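Local coordinates for carboxypeptidase D (Drosophila melanogaster, PDB 3MN8), which is a zinc-dependent carboxypeptidase that removes C-terminal arginine or lysine from peptides and proteins, including growth factors, peptide hormones and neuropeptides, at residues N99-E104 with V163-A168; A169-N174 with S193-T198; L342-S347 with D413-P418; A354-A359 with V385-F390. All blocks are in the same frame, centred on the assembly; numbering follows the deposited sequence.

Interaction 1 of 4, residues N99-E104 with V163-A168; sequences NMHGDE and VGRGNA. With ZN (zinc ion), chain F; GEM ((2-guanidinoethylmercapto)succinic acid), chain G.
The guanidinium of R165 lies flat over the imidazole of H101, a ligand of the catalytic zinc, with centres 3.8 Å apart and planes inclined by only 18°. The two side chains run alongside each other in the same direction. R165 has CG anti to the backbone N (chi1 178°) and stays extended to NE, which carries its CZ over the NE2 side of the ring. That NE2 is hydrogen-bonded to D172, whose carboxylate also forms a salt bridge with R165, so one second-shell acid fixes both stacked groups.

H101 ND1 approaches the zinc to 2.1 Å. E104 chelates it with both oxygens, OE1 and OE2 each at 2.0 Å, and H217 completes the protein ligands; H101 and E104 are the HxxE part of the M14 zinc motif. They sit on a type I beta turn, closed by E104 N to H101 O at 2.7 Å. From just before the turn, N99 ND2 donates to the carbonyl oxygens of both G102 and E104. The backbones are linked weakly, from G102 N to R165 O.

R165 also reaches the bound (2-guanidinoethylmercapto)succinic acid: NH1 meets O13, which also binds the zinc, and NH2 holds O15 of the other carboxylate at 2.8 Å. An alanine here is likely to leave one face of H101 without its stacked partner and deprive O13 and O15 of the arginine's two N-H donors. Metal and arginine sharing O13 is consistent with this arginine helping to polarise a substrate carbonyl, as in other M14 carboxypeptidases.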
loop_
_atom_site.group_PDB
_atom_site.type_symbol
_atom_site.label_atom_id
_atom_site.label_comp_id
_atom_site.label_asym_id
_atom_site.label_seq_id
_atom_site.Cartn_x
_atom_site.Cartn_y
_atom_site.Cartn_z
ATOM N N ASN A 99 -5.899 -9.560 -2.855
ATOM C CA ASN A 99 -6.708 -10.739 -2.576
ATOM C C ASN A 99 -7.179 -10.893 -1.136
ATOM O O ASN A 99 -7.264 -12.022 -0.634
ATOM C CB ASN A 99 -5.964 -12.009 -3.000
ATOM C CG ASN A 99 -6.882 -13.218 -3.079
ATOM O OD1 ASN A 99 -6.637 -14.242 -2.449
ATOM N ND2 ASN A 99 -7.956 -13.092 -3.844
ATOM N N MET A 100 -7.494 -9.781 -0.471
ATOM C CA MET A 100 -8.001 -9.879 0.894
ATOM C C MET A 100 -9.393 -10.479 0.851
ATOM O O MET A 100 -9.784 -11.254 1.725
ATOM C CB MET A 100 -7.985 -8.530 1.612
ATOM C CG MET A 100 -9.129 -7.599 1.272
ATOM S SD MET A 100 -9.004 -6.084 2.238
ATOM C CE MET A 100 -8.682 -6.761 3.866
ATOM N N HIS A 101 -10.140 -10.119 -0.183
ATOM C CA HIS A 101 -11.344 -10.852 -0.515
ATOM C C HIS A 101 -10.917 -11.917 -1.515
ATOM O O HIS A 101 -10.582 -11.610 -2.677
ATOM C CB HIS A 101 -12.416 -9.926 -1.083
ATOM C CG HIS A 101 -12.854 -8.867 -0.121
ATOM N ND1 HIS A 101 -12.490 -7.545 -0.249
ATOM C CD2 HIS A 101 -13.603 -8.945 1.004
ATOM C CE1 HIS A 101 -13.014 -6.849 0.745
ATOM N NE2 HIS A 101 -13.694 -7.674 1.520
ATOM N N GLY A 102 -10.891 -13.160 -1.029
ATOM C CA GLY A 102 -10.435 -14.309 -1.793
ATOM C C GLY A 102 -10.967 -14.449 -3.216
ATOM O O GLY A 102 -10.286 -14.998 -4.082
ATOM N N ASP A 103 -12.181 -13.966 -3.467
ATOM C CA ASP A 103 -12.773 -14.064 -4.801
ATOM C C ASP A 103 -12.420 -12.880 -5.709
ATOM O O ASP A 103 -12.812 -12.846 -6.868
ATOM C CB ASP A 103 -14.288 -14.233 -4.696
ATOM C CG ASP A 103 -14.919 -13.287 -3.686
ATOM O OD1 ASP A 103 -16.067 -13.551 -3.278
ATOM O OD2 ASP A 103 -14.279 -12.284 -3.300
ATOM N N GLU A 104 -11.693 -11.908 -5.168
ATOM C CA GLU A 104 -11.196 -10.780 -5.951
ATOM C C GLU A 104 -9.725 -11.027 -6.246
ATOM O O GLU A 104 -8.850 -10.736 -5.416
ATOM C CB GLU A 104 -11.378 -9.475 -5.186
ATOM C CG GLU A 104 -12.815 -9.190 -4.769
ATOM C CD GLU A 104 -12.896 -8.031 -3.813
ATOM O OE1 GLU A 104 -11.874 -7.338 -3.662
ATOM O OE2 GLU A 104 -13.960 -7.818 -3.202
ATOM N N VAL A 163 -19.294 -16.729 0.114
ATOM C CA VAL A 163 -18.267 -17.720 0.362
ATOM C C VAL A 163 -17.076 -17.481 -0.565
ATOM O O VAL A 163 -17.225 -17.241 -1.771
ATOM C CB VAL A 163 -18.794 -19.151 0.214
ATOM C CG1 VAL A 163 -17.642 -20.119 -0.006
ATOM C CG2 VAL A 163 -19.631 -19.543 1.443
ATOM N N GLY A 164 -15.888 -17.525 0.027
ATOM C CA GLY A 164 -14.657 -17.226 -0.684
ATOM C C GLY A 164 -14.203 -15.794 -0.452
ATOM O O GLY A 164 -13.010 -15.508 -0.409
ATOM N N ARG A 165 -15.168 -14.892 -0.303
ATOM C CA ARG A 165 -14.871 -13.493 -0.046
ATOM C C ARG A 165 -14.253 -13.359 1.342
ATOM O O ARG A 165 -13.154 -12.833 1.489
ATOM C CB ARG A 165 -16.139 -12.634 -0.186
ATOM C CG ARG A 165 -15.928 -11.150 0.107
ATOM C CD ARG A 165 -17.206 -10.336 -0.098
ATOM N NE ARG A 165 -17.198 -9.096 0.681
ATOM C CZ ARG A 165 -16.862 -7.905 0.193
ATOM N NH1 ARG A 165 -16.504 -7.785 -1.076
ATOM N NH2 ARG A 165 -16.889 -6.828 0.972
ATOM N N GLY A 166 -14.949 -13.855 2.360
ATOM C CA GLY A 166 -14.448 -13.796 3.724
ATOM C C GLY A 166 -13.493 -14.951 3.922
ATOM O O GLY A 166 -13.275 -15.732 2.993
ATOM N N ASN A 167 -12.913 -15.064 5.117
ATOM C CA ASN A 167 -11.967 -16.147 5.377
ATOM C C ASN A 167 -12.693 -17.466 5.587
ATOM O O ASN A 167 -13.837 -17.635 5.149
ATOM C CB ASN A 167 -10.987 -15.824 6.523
ATOM C CG ASN A 167 -11.652 -15.785 7.894
ATOM O OD1 ASN A 167 -12.849 -16.050 8.039
ATOM N ND2 ASN A 167 -10.864 -15.451 8.912
ATOM N N ALA A 168 -12.028 -18.408 6.243
ATOM C CA ALA A 168 -12.605 -19.738 6.409
ATOM C C ALA A 168 -13.745 -19.732 7.421
ATOM O O ALA A 168 -14.580 -20.634 7.415
ATOM C CB ALA A 168 -11.532 -20.748 6.809
HETATM ZN ZN ZN F . -12.851 -6.517 -2.097
HETATM C C8 GEM G . -15.191 -2.533 -0.608
HETATM S S7 GEM G . -13.618 -1.818 -0.219
HETATM C C6 GEM G . -13.582 -0.471 -1.367
HETATM C C5 GEM G . -14.803 0.442 -1.282
HETATM N N3 GEM G . -14.726 1.161 -0.020
HETATM C C1 GEM G . -15.667 1.924 0.524
HETATM N N4 GEM G . -15.455 2.522 1.690
HETATM N N2 GEM G . -16.831 2.089 -0.095
HETATM C C9 GEM G . -15.492 -3.554 0.457
HETATM O O14 GEM G . -14.610 -3.794 1.310
HETATM O O15 GEM G . -16.607 -4.118 0.460
HETATM C C10 GEM G . -15.252 -3.138 -2.020
HETATM C C11 GEM G . -14.407 -4.380 -2.275
HETATM O O12 GEM G . -13.681 -4.383 -3.299
HETATM O O13 GEM G . -14.484 -5.363 -1.494
#

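Interaction 2 of 4, residues A169-N174 with S193-T198; sequences ANIDLN and SRQPET. With GEM ((2-guanidinoethylmercapto)succinic acid), chain G.
L173 packs against Q195, E197 and T198 in an apolar contact between the active-site loop 169-174 and the start of helix 196-205. Its two methyls divide the work: CD1 rests 3.8 Å from E197 CB, while CD2 lies 3.4 Å from Q195 CB and borders the T198 hydroxyl. The L173 side chain crosses those of Q195 and E197 at about a right angle. I171 comes at Q195 from the opposite direction, its CG2 lying 4.0 Å from Q195 NE2, and A169 CB adds a touch at the amide oxygen OE1. Q195 is bent at chi2 (-58°), which turns its amide along I171 and A169.

The polar ends are met by neighbours. N167 ND2 donates to both Q195 OE1 and E197 OE2, while D176 accepts from the Q195 backbone N and the T198 hydroxyl. Q195 occupies the N-cap position of the helix.

On the far side of the loop, D172 OD1 accepts from N174 N at 2.8 Å, an Asx turn that holds the backbone of N174, two residues on. N174 ND2 in turn donates to O14 of the bound (2-guanidinoethylmercapto)succinic acid over 2.6 Å, and its OD1 accepts from the backbone N of M289. Carried on a loop packed against a helix start, N174 and the adjoining R175, which also binds the ligand, resemble the Asn-Arg pair that recognises the substrate C-terminal carboxylate in M14 carboxypeptidases.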
loop_
_atom_site.group_PDB
_atom_site.type_symbol
_atom_site.label_atom_id
_atom_site.label_comp_id
_atom_site.label_asym_id
_atom_site.label_seq_id
_atom_site.Cartn_x
_atom_site.Cartn_y
_atom_site.Cartn_z
ATOM N N ALA A 169 -13.775 -18.721 8.292
ATOM C CA ALA A 169 -14.866 -18.574 9.260
ATOM C C ALA A 169 -15.976 -17.688 8.681
ATOM O O ALA A 169 -16.951 -17.355 9.370
ATOM C CB ALA A 169 -14.344 -18.007 10.576
ATOM N N ASN A 170 -15.817 -17.316 7.410
ATOM C CA ASN A 170 -16.794 -16.502 6.699
ATOM C C ASN A 170 -16.966 -15.099 7.256
ATOM O O ASN A 170 -18.046 -14.516 7.133
ATOM C CB ASN A 170 -18.153 -17.197 6.651
ATOM C CG ASN A 170 -18.343 -18.005 5.401
ATOM O OD1 ASN A 170 -18.536 -19.218 5.460
ATOM N ND2 ASN A 170 -18.284 -17.341 4.253
ATOM N N ILE A 171 -15.921 -14.545 7.864
ATOM C CA ILE A 171 -15.985 -13.125 8.207
ATOM C C ILE A 171 -15.193 -12.286 7.218
ATOM O O ILE A 171 -14.184 -12.738 6.670
ATOM C CB ILE A 171 -15.598 -12.788 9.683
ATOM C CG1 ILE A 171 -14.092 -12.584 9.835
ATOM C CG2 ILE A 171 -16.164 -13.829 10.657
ATOM C CD1 ILE A 171 -13.645 -11.136 9.675
ATOM N N ASP A 172 -15.684 -11.067 6.995
ATOM C CA ASP A 172 -15.126 -10.146 6.009
ATOM C C ASP A 172 -13.921 -9.403 6.592
ATOM O O ASP A 172 -14.071 -8.492 7.412
ATOM C CB ASP A 172 -16.209 -9.168 5.520
ATOM C CG ASP A 172 -15.737 -8.273 4.370
ATOM O OD1 ASP A 172 -14.513 -7.967 4.290
ATOM O OD2 ASP A 172 -16.605 -7.873 3.551
ATOM N N LEU A 173 -12.727 -9.805 6.164
ATOM C CA LEU A 173 -11.506 -9.249 6.715
ATOM C C LEU A 173 -11.455 -7.728 6.560
ATOM O O LEU A 173 -10.779 -7.044 7.328
ATOM C CB LEU A 173 -10.287 -9.922 6.085
ATOM C CG LEU A 173 -10.147 -11.415 6.403
ATOM C CD1 LEU A 173 -9.003 -12.042 5.612
ATOM C CD2 LEU A 173 -9.973 -11.640 7.909
ATOM N N ASN A 174 -12.187 -7.193 5.587
ATOM C CA ASN A 174 -12.204 -5.752 5.399
ATOM C C ASN A 174 -13.250 -5.131 6.286
ATOM O O ASN A 174 -13.661 -3.992 6.062
ATOM C CB ASN A 174 -12.458 -5.368 3.947
ATOM C CG ASN A 174 -11.818 -4.040 3.570
ATOM O OD1 ASN A 174 -10.908 -3.548 4.251
ATOM N ND2 ASN A 174 -12.279 -3.462 2.467
ATOM N N SER A 193 -7.480 -10.813 18.930
ATOM C CA SER A 193 -8.525 -11.826 18.874
ATOM C C SER A 193 -9.446 -11.618 17.674
ATOM O O SER A 193 -10.622 -11.971 17.716
ATOM C CB SER A 193 -9.327 -11.906 20.167
ATOM O OG SER A 193 -9.995 -13.161 20.244
ATOM N N ARG A 194 -8.907 -11.033 16.610
ATOM C CA ARG A 194 -9.625 -10.937 15.350
ATOM C C ARG A 194 -9.351 -12.212 14.575
ATOM O O ARG A 194 -8.984 -13.240 15.156
ATOM C CB ARG A 194 -9.097 -9.764 14.536
ATOM C CG ARG A 194 -8.595 -8.639 15.366
ATOM C CD ARG A 194 -9.495 -7.443 15.214
ATOM N NE ARG A 194 -9.024 -6.296 15.986
ATOM C CZ ARG A 194 -9.779 -5.236 16.242
ATOM N NH1 ARG A 194 -11.021 -5.194 15.779
ATOM N NH2 ARG A 194 -9.300 -4.228 16.960
ATOM N N GLN A 195 -9.504 -12.137 13.257
ATOM C CA GLN A 195 -9.096 -13.232 12.399
ATOM C C GLN A 195 -7.571 -13.267 12.302
ATOM O O GLN A 195 -6.906 -12.227 12.258
ATOM C CB GLN A 195 -9.726 -13.120 11.015
ATOM C CG GLN A 195 -11.243 -13.067 11.040
ATOM C CD GLN A 195 -11.885 -14.271 11.717
ATOM O OE1 GLN A 195 -11.633 -15.418 11.347
ATOM N NE2 GLN A 195 -12.742 -14.010 12.696
ATOM N N PRO A 196 -7.016 -14.486 12.279
ATOM C CA PRO A 196 -5.578 -14.742 12.203
ATOM C C PRO A 196 -4.981 -13.786 11.195
ATOM O O PRO A 196 -3.963 -13.152 11.434
ATOM C CB PRO A 196 -5.512 -16.160 11.627
ATOM C CG PRO A 196 -6.763 -16.795 12.041
ATOM C CD PRO A 196 -7.806 -15.714 12.099
ATOM N N GLU A 197 -5.649 -13.686 10.056
ATOM C CA GLU A 197 -5.109 -12.974 8.917
ATOM C C GLU A 197 -5.030 -11.499 9.238
ATOM O O GLU A 197 -4.052 -10.838 8.920
ATOM C CB GLU A 197 -5.985 -13.223 7.679
ATOM C CG GLU A 197 -6.003 -14.680 7.182
ATOM C CD GLU A 197 -7.077 -15.529 7.855
ATOM O OE1 GLU A 197 -7.162 -16.744 7.531
ATOM O OE2 GLU A 197 -7.835 -14.973 8.691
ATOM N N THR A 198 -6.072 -10.997 9.884
ATOM C CA THR A 198 -6.126 -9.607 10.295
ATOM C C THR A 198 -4.990 -9.347 11.278
ATOM O O THR A 198 -4.145 -8.478 11.058
ATOM C CB THR A 198 -7.461 -9.297 10.989
ATOM O OG1 THR A 198 -8.556 -9.874 10.250
ATOM C CG2 THR A 198 -7.645 -7.791 11.145
HETATM C C8 GEM G . -15.191 -2.533 -0.608
HETATM S S7 GEM G . -13.618 -1.818 -0.219
HETATM C C6 GEM G . -13.582 -0.471 -1.367
HETATM C C5 GEM G . -14.803 0.442 -1.282
HETATM N N3 GEM G . -14.726 1.161 -0.020
HETATM C C1 GEM G . -15.667 1.924 0.524
HETATM N N4 GEM G . -15.455 2.522 1.690
HETATM N N2 GEM G . -16.831 2.089 -0.095
HETATM C C9 GEM G . -15.492 -3.554 0.457
HETATM O O14 GEM G . -14.610 -3.794 1.310
HETATM O O15 GEM G . -16.607 -4.118 0.460
HETATM C C10 GEM G . -15.252 -3.138 -2.020
HETATM C C11 GEM G . -14.407 -4.380 -2.275
HETATM O O12 GEM G . -13.681 -4.383 -3.299
HETATM O O13 GEM G . -14.484 -5.363 -1.494
#

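Interaction 3 of 4, residues L342-S347 with D413-P418; sequences LVTDAS and DFKLAP
L342 N is held by the D413 side chain, and beyond it three backbone hydrogen bonds join the strands in parallel, with V343 paired to F414 and T344 to K415. L342 N donates to D413 OD1 over 2.9 Å, arriving from above the carboxylate plane, 62° out of it. D413 has its second oxygen, OD2, in a salt bridge with R411, while its carbonyl accepts from Q398 NE2. Further along, F414 N donates to L342 O at 2.6 Å and T344 N to F414 O at 2.7 Å. L416 N closes the series on T344 O over 3.2 Å, with the donor nearly on the extension of the carbonyl bond. K415 CA, 3.4 Å from T344 O, adds a CA-H...O contact there. The backbone of V343 is turned the other way and bonds to I351 and G372, so strand 339-344 is engaged along both edges; A417 pairs with Q393.

V343 and F414 project from the same face. V343 CG1 lies anti to the backbone N (chi1 175°), which brings it to 3.5 Å from L416 CD1, and V343 CG2 lies 4.1 Å from F414 CB. Both V343 and F414 continue on to side chains of strand 381-388. The other face carries T344 and K415, whose side chains lie together pointing the same way; the methyl CG2 of T344 lies along the aliphatic part of K415, which remains at the surface.

A central strand flanked by 373-376 on one edge and 410-415 on the other, with one apolar face turned to a second sheet, belongs to the beta sandwich of the transthyretin-like domain that follows the catalytic domain.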
loop_
_atom_site.group_PDB
_atom_site.type_symbol
_atom_site.label_atom_id
_atom_site.label_comp_id
_atom_site.label_asym_id
_atom_site.label_seq_id
_atom_site.Cartn_x
_atom_site.Cartn_y
_atom_site.Cartn_z
ATOM N N LEU A 342 15.746 13.651 9.357
ATOM C CA LEU A 342 16.089 13.084 10.643
ATOM C C LEU A 342 15.811 14.063 11.748
ATOM O O LEU A 342 16.145 15.248 11.650
ATOM C CB LEU A 342 17.567 12.718 10.684
ATOM C CG LEU A 342 18.046 11.760 9.592
ATOM C CD1 LEU A 342 19.557 11.668 9.656
ATOM C CD2 LEU A 342 17.391 10.373 9.704
ATOM N N VAL A 343 15.191 13.562 12.805
ATOM C CA VAL A 343 15.092 14.325 14.028
ATOM C C VAL A 343 16.152 13.716 14.916
ATOM O O VAL A 343 16.138 12.516 15.215
ATOM C CB VAL A 343 13.703 14.230 14.674
ATOM C CG1 VAL A 343 13.689 14.952 16.013
ATOM C CG2 VAL A 343 12.651 14.789 13.727
ATOM N N THR A 344 17.092 14.555 15.320
ATOM C CA THR A 344 18.275 14.058 15.974
ATOM C C THR A 344 18.608 14.816 17.252
ATOM O O THR A 344 18.109 15.920 17.491
ATOM C CB THR A 344 19.470 14.153 15.035
ATOM O OG1 THR A 344 20.531 13.342 15.545
ATOM C CG2 THR A 344 19.940 15.607 14.917
ATOM N N ASP A 345 19.439 14.177 18.067
ATOM C CA ASP A 345 20.067 14.774 19.232
ATOM C C ASP A 345 20.860 15.992 18.866
ATOM O O ASP A 345 21.106 16.266 17.681
ATOM C CB ASP A 345 21.116 13.807 19.768
ATOM C CG ASP A 345 20.682 13.135 21.006
ATOM O OD1 ASP A 345 21.399 12.216 21.462
ATOM O OD2 ASP A 345 19.621 13.538 21.518
ATOM N N ALA A 346 21.301 16.686 19.913
ATOM C CA ALA A 346 22.441 17.589 19.828
ATOM C C ALA A 346 23.683 16.724 19.683
ATOM O O ALA A 346 24.632 17.106 18.995
ATOM C CB ALA A 346 22.541 18.458 21.067
ATOM N N SER A 347 23.661 15.559 20.338
ATOM C CA SER A 347 24.646 14.506 20.093
ATOM C C SER A 347 24.595 14.076 18.634
ATOM O O SER A 347 25.389 13.249 18.203
ATOM C CB SER A 347 24.364 13.273 20.961
ATOM O OG SER A 347 24.389 13.586 22.344
ATOM N N ASP A 413 16.158 18.130 8.045
ATOM C CA ASP A 413 16.420 17.511 9.343
ATOM C C ASP A 413 16.089 18.444 10.485
ATOM O O ASP A 413 15.833 19.626 10.288
ATOM C CB ASP A 413 17.893 17.101 9.469
ATOM C CG ASP A 413 18.296 16.025 8.483
ATOM O OD1 ASP A 413 17.420 15.460 7.792
ATOM O OD2 ASP A 413 19.506 15.740 8.413
ATOM N N PHE A 414 16.127 17.892 11.687
ATOM C CA PHE A 414 15.868 18.653 12.888
ATOM C C PHE A 414 16.791 18.225 14.018
ATOM O O PHE A 414 16.971 17.027 14.267
ATOM C CB PHE A 414 14.414 18.475 13.313
ATOM C CG PHE A 414 13.432 18.979 12.301
ATOM C CD1 PHE A 414 12.957 18.136 11.306
ATOM C CD2 PHE A 414 12.990 20.299 12.332
ATOM C CE1 PHE A 414 12.048 18.593 10.364
ATOM C CE2 PHE A 414 12.084 20.770 11.393
ATOM C CZ PHE A 414 11.608 19.915 10.407
ATOM N N LYS A 415 17.391 19.211 14.680
ATOM C CA LYS A 415 18.009 18.998 15.981
ATOM C C LYS A 415 17.132 19.619 17.070
ATOM O O LYS A 415 16.695 20.769 16.961
ATOM C CB LYS A 415 19.432 19.556 16.032
ATOM C CG LYS A 415 20.399 18.810 15.144
ATOM C CD LYS A 415 21.842 19.052 15.560
ATOM C CE LYS A 415 22.785 18.030 14.926
ATOM N NZ LYS A 415 24.166 18.121 15.495
ATOM N N LEU A 416 16.863 18.832 18.106
ATOM C CA LEU A 416 16.038 19.264 19.225
ATOM C C LEU A 416 16.857 19.239 20.492
ATOM O O LEU A 416 17.614 18.292 20.724
ATOM C CB LEU A 416 14.846 18.326 19.410
ATOM C CG LEU A 416 13.962 18.041 18.202
ATOM C CD1 LEU A 416 12.773 17.156 18.589
ATOM C CD2 LEU A 416 13.495 19.347 17.608
ATOM N N ALA A 417 16.699 20.277 21.313
ATOM C CA ALA A 417 17.396 20.346 22.590
ATOM C C ALA A 417 16.499 19.764 23.666
ATOM O O ALA A 417 15.283 19.865 23.574
ATOM C CB ALA A 417 17.773 21.772 22.914
ATOM N N PRO A 418 17.086 19.108 24.671
ATOM C CA PRO A 418 16.184 18.619 25.707
ATOM C C PRO A 418 15.612 19.837 26.412
ATOM O O PRO A 418 16.296 20.856 26.481
ATOM C CB PRO A 418 17.116 17.841 26.647
ATOM C CG PRO A 418 18.388 17.617 25.865
ATOM C CD PRO A 418 18.496 18.785 24.948
#

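Interaction 4 of 4, residues A354-A359 with V385-F390; sequences ANVYVA and VHASAF
Strands 355-358 and 385-388 run antiparallel, their axes at 153° and approaching to 4.5 Å, with N355-S388 and Y357-H386 as hydrogen-bonded pairs and V356-A387 and V358-V385 as non-hydrogen-bonded pairs. Each hydrogen-bonded pair exchanges two bonds: N355 N to S388 O (2.6 Å) is answered by S388 N to N355 O, and Y357 and H386 do the same.

The side chains sort onto two faces. V356, V358, V385 and A387 make an apolar surface, in which V356 CG1 meets V385 CG1 at 3.6 Å and V356 CG2 meets A387 CB at 4.1 Å. V356 and V358 continue onto Y374 and R376 of strand 373-376. At the end of the pairing, A354 CB touches A389 CB.

The other face carries Y357, H386, N355 and S388. The rings of Y357 and H386 meet obliquely, planes at 78° and centroids 5.4 Å apart. The chi1 of Y357 (-72°) leaves its ring beside the backbone N and leaning back toward S388, whose OG lies at the ring edge, 3.4 Å from Y357 CE1. Y357 also touches E362 and P365. A serine in its place is likely to leave the H386 ring and the S388 hydroxyl without their aromatic neighbour and open a gap beside P365.

The valine and alanine face packs on V343 and F414 of the three-stranded sheet, as one half of the beta sandwich of the transthyretin-like domain in this first of the protein's three carboxypeptidase-like units, here in its active 1B form.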
loop_
_atom_site.group_PDB
_atom_site.type_symbol
_atom_site.label_atom_id
_atom_site.label_comp_id
_atom_site.label_asym_id
_atom_site.label_seq_id
_atom_site.Cartn_x
_atom_site.Cartn_y
_atom_site.Cartn_z
ATOM N N ALA A 354 9.603 10.761 17.659
ATOM C CA ALA A 354 9.404 12.197 17.576
ATOM C C ALA A 354 8.217 12.482 16.664
ATOM O O ALA A 354 7.819 11.629 15.863
ATOM C CB ALA A 354 10.654 12.882 17.053
ATOM N N ASN A 355 7.649 13.677 16.794
ATOM C CA ASN A 355 6.575 14.103 15.909
ATOM C C ASN A 355 7.011 15.217 14.971
ATOM O O ASN A 355 7.668 16.177 15.381
ATOM C CB ASN A 355 5.344 14.530 16.707
ATOM C CG ASN A 355 4.520 13.348 17.181
ATOM O OD1 ASN A 355 4.292 13.179 18.380
ATOM N ND2 ASN A 355 4.070 12.520 16.240
ATOM N N VAL A 356 6.647 15.077 13.707
ATOM C CA VAL A 356 6.953 16.079 12.695
ATOM C C VAL A 356 5.658 16.657 12.122
ATOM O O VAL A 356 4.879 15.944 11.473
ATOM C CB VAL A 356 7.834 15.490 11.564
ATOM C CG1 VAL A 356 7.963 16.478 10.410
ATOM C CG2 VAL A 356 9.216 15.088 12.111
ATOM N N TYR A 357 5.434 17.948 12.372
ATOM C CA TYR A 357 4.192 18.602 12.000
ATOM C C TYR A 357 4.339 19.538 10.806
ATOM O O TYR A 357 5.350 20.235 10.679
ATOM C CB TYR A 357 3.639 19.415 13.171
ATOM C CG TYR A 357 3.055 18.641 14.341
ATOM C CD1 TYR A 357 3.828 18.340 15.457
ATOM C CD2 TYR A 357 1.715 18.259 14.351
ATOM C CE1 TYR A 357 3.285 17.652 16.541
ATOM C CE2 TYR A 357 1.167 17.576 15.421
ATOM C CZ TYR A 357 1.951 17.272 16.510
ATOM O OH TYR A 357 1.395 16.590 17.572
ATOM N N VAL A 358 3.305 19.558 9.958
ATOM C CA VAL A 358 3.194 20.497 8.844
ATOM C C VAL A 358 1.995 21.406 9.054
ATOM O O VAL A 358 0.872 20.933 9.222
ATOM C CB VAL A 358 3.042 19.764 7.481
ATOM C CG1 VAL A 358 2.834 20.762 6.329
ATOM C CG2 VAL A 358 4.256 18.871 7.205
ATOM N N ALA A 359 2.237 22.712 9.050
ATOM C CA ALA A 359 1.161 23.682 9.214
ATOM C C ALA A 359 -0.008 23.390 8.282
ATOM O O ALA A 359 0.147 23.383 7.060
ATOM C CB ALA A 359 1.680 25.094 8.988
ATOM N N VAL A 385 7.419 23.337 8.245
ATOM C CA VAL A 385 7.507 22.066 8.944
ATOM C C VAL A 385 8.207 22.273 10.274
ATOM O O VAL A 385 9.153 23.060 10.360
ATOM C CB VAL A 385 8.304 21.045 8.114
ATOM C CG1 VAL A 385 8.091 19.655 8.649
ATOM C CG2 VAL A 385 7.896 21.129 6.656
ATOM N N HIS A 386 7.737 21.586 11.312
ATOM C CA HIS A 386 8.433 21.579 12.599
ATOM C C HIS A 386 8.314 20.249 13.314
ATOM O O HIS A 386 7.435 19.439 12.997
ATOM C CB HIS A 386 7.975 22.735 13.509
ATOM C CG HIS A 386 6.663 22.508 14.209
ATOM N ND1 HIS A 386 5.874 21.401 14.005
ATOM C CD2 HIS A 386 6.002 23.281 15.108
ATOM C CE1 HIS A 386 4.788 21.491 14.757
ATOM N NE2 HIS A 386 4.844 22.620 15.434
ATOM N N ALA A 387 9.193 20.032 14.288
ATOM C CA ALA A 387 9.263 18.751 14.968
ATOM C C ALA A 387 9.185 18.932 16.468
ATOM O O ALA A 387 9.648 19.933 17.021
ATOM C CB ALA A 387 10.548 18.012 14.584
ATOM N N SER A 388 8.591 17.952 17.132
ATOM C CA SER A 388 8.533 17.986 18.577
ATOM C C SER A 388 8.646 16.577 19.148
ATOM O O SER A 388 8.483 15.578 18.433
ATOM C CB SER A 388 7.240 18.650 19.032
ATOM O OG SER A 388 6.118 17.991 18.471
ATOM N N ALA A 389 8.944 16.512 20.440
ATOM C CA ALA A 389 9.096 15.250 21.148
ATOM C C ALA A 389 9.108 15.514 22.652
ATOM O O ALA A 389 9.628 16.532 23.115
ATOM C CB ALA A 389 10.385 14.535 20.714
ATOM N N PHE A 390 8.524 14.594 23.408
ATOM C CA PHE A 390 8.522 14.671 24.862
ATOM C C PHE A 390 9.955 14.762 25.389
ATOM O O PHE A 390 10.834 14.018 24.955
ATOM C CB PHE A 390 7.805 13.443 25.437
ATOM C CG PHE A 390 7.828 13.359 26.937
ATOM C CD1 PHE A 390 8.629 12.427 27.581
ATOM C CD2 PHE A 390 7.043 14.198 27.705
ATOM C CE1 PHE A 390 8.654 12.341 28.969
ATOM C CE2 PHE A 390 7.064 14.115 29.092
ATOM C CZ PHE A 390 7.871 13.185 29.723
#

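Overall arrangement
Interactions 1 and 2 lie in the catalytic domain with centres 10 Å apart, and both touch the bound ligand; R165 and D172 join them by a salt bridge, and N167 with Q195 by a probable hydrogen bond. Interaction 1 is buried and built on metal, charge and stacking, whereas interaction 2 is partly buried and chiefly apolar. Interactions 3 and 4 belong to the transthyretin-like domain, with centres about 11 Å apart, 342-347 with 413-418 enclosing 354-359 with 385-390 along the chain. They are partly buried strand pairings, one parallel and one antiparallel, whose apolar faces meet: V343 packs on V356 and A354, F414 on A387. Interaction 3 lies about 47 Å, centre to centre, from interaction 1.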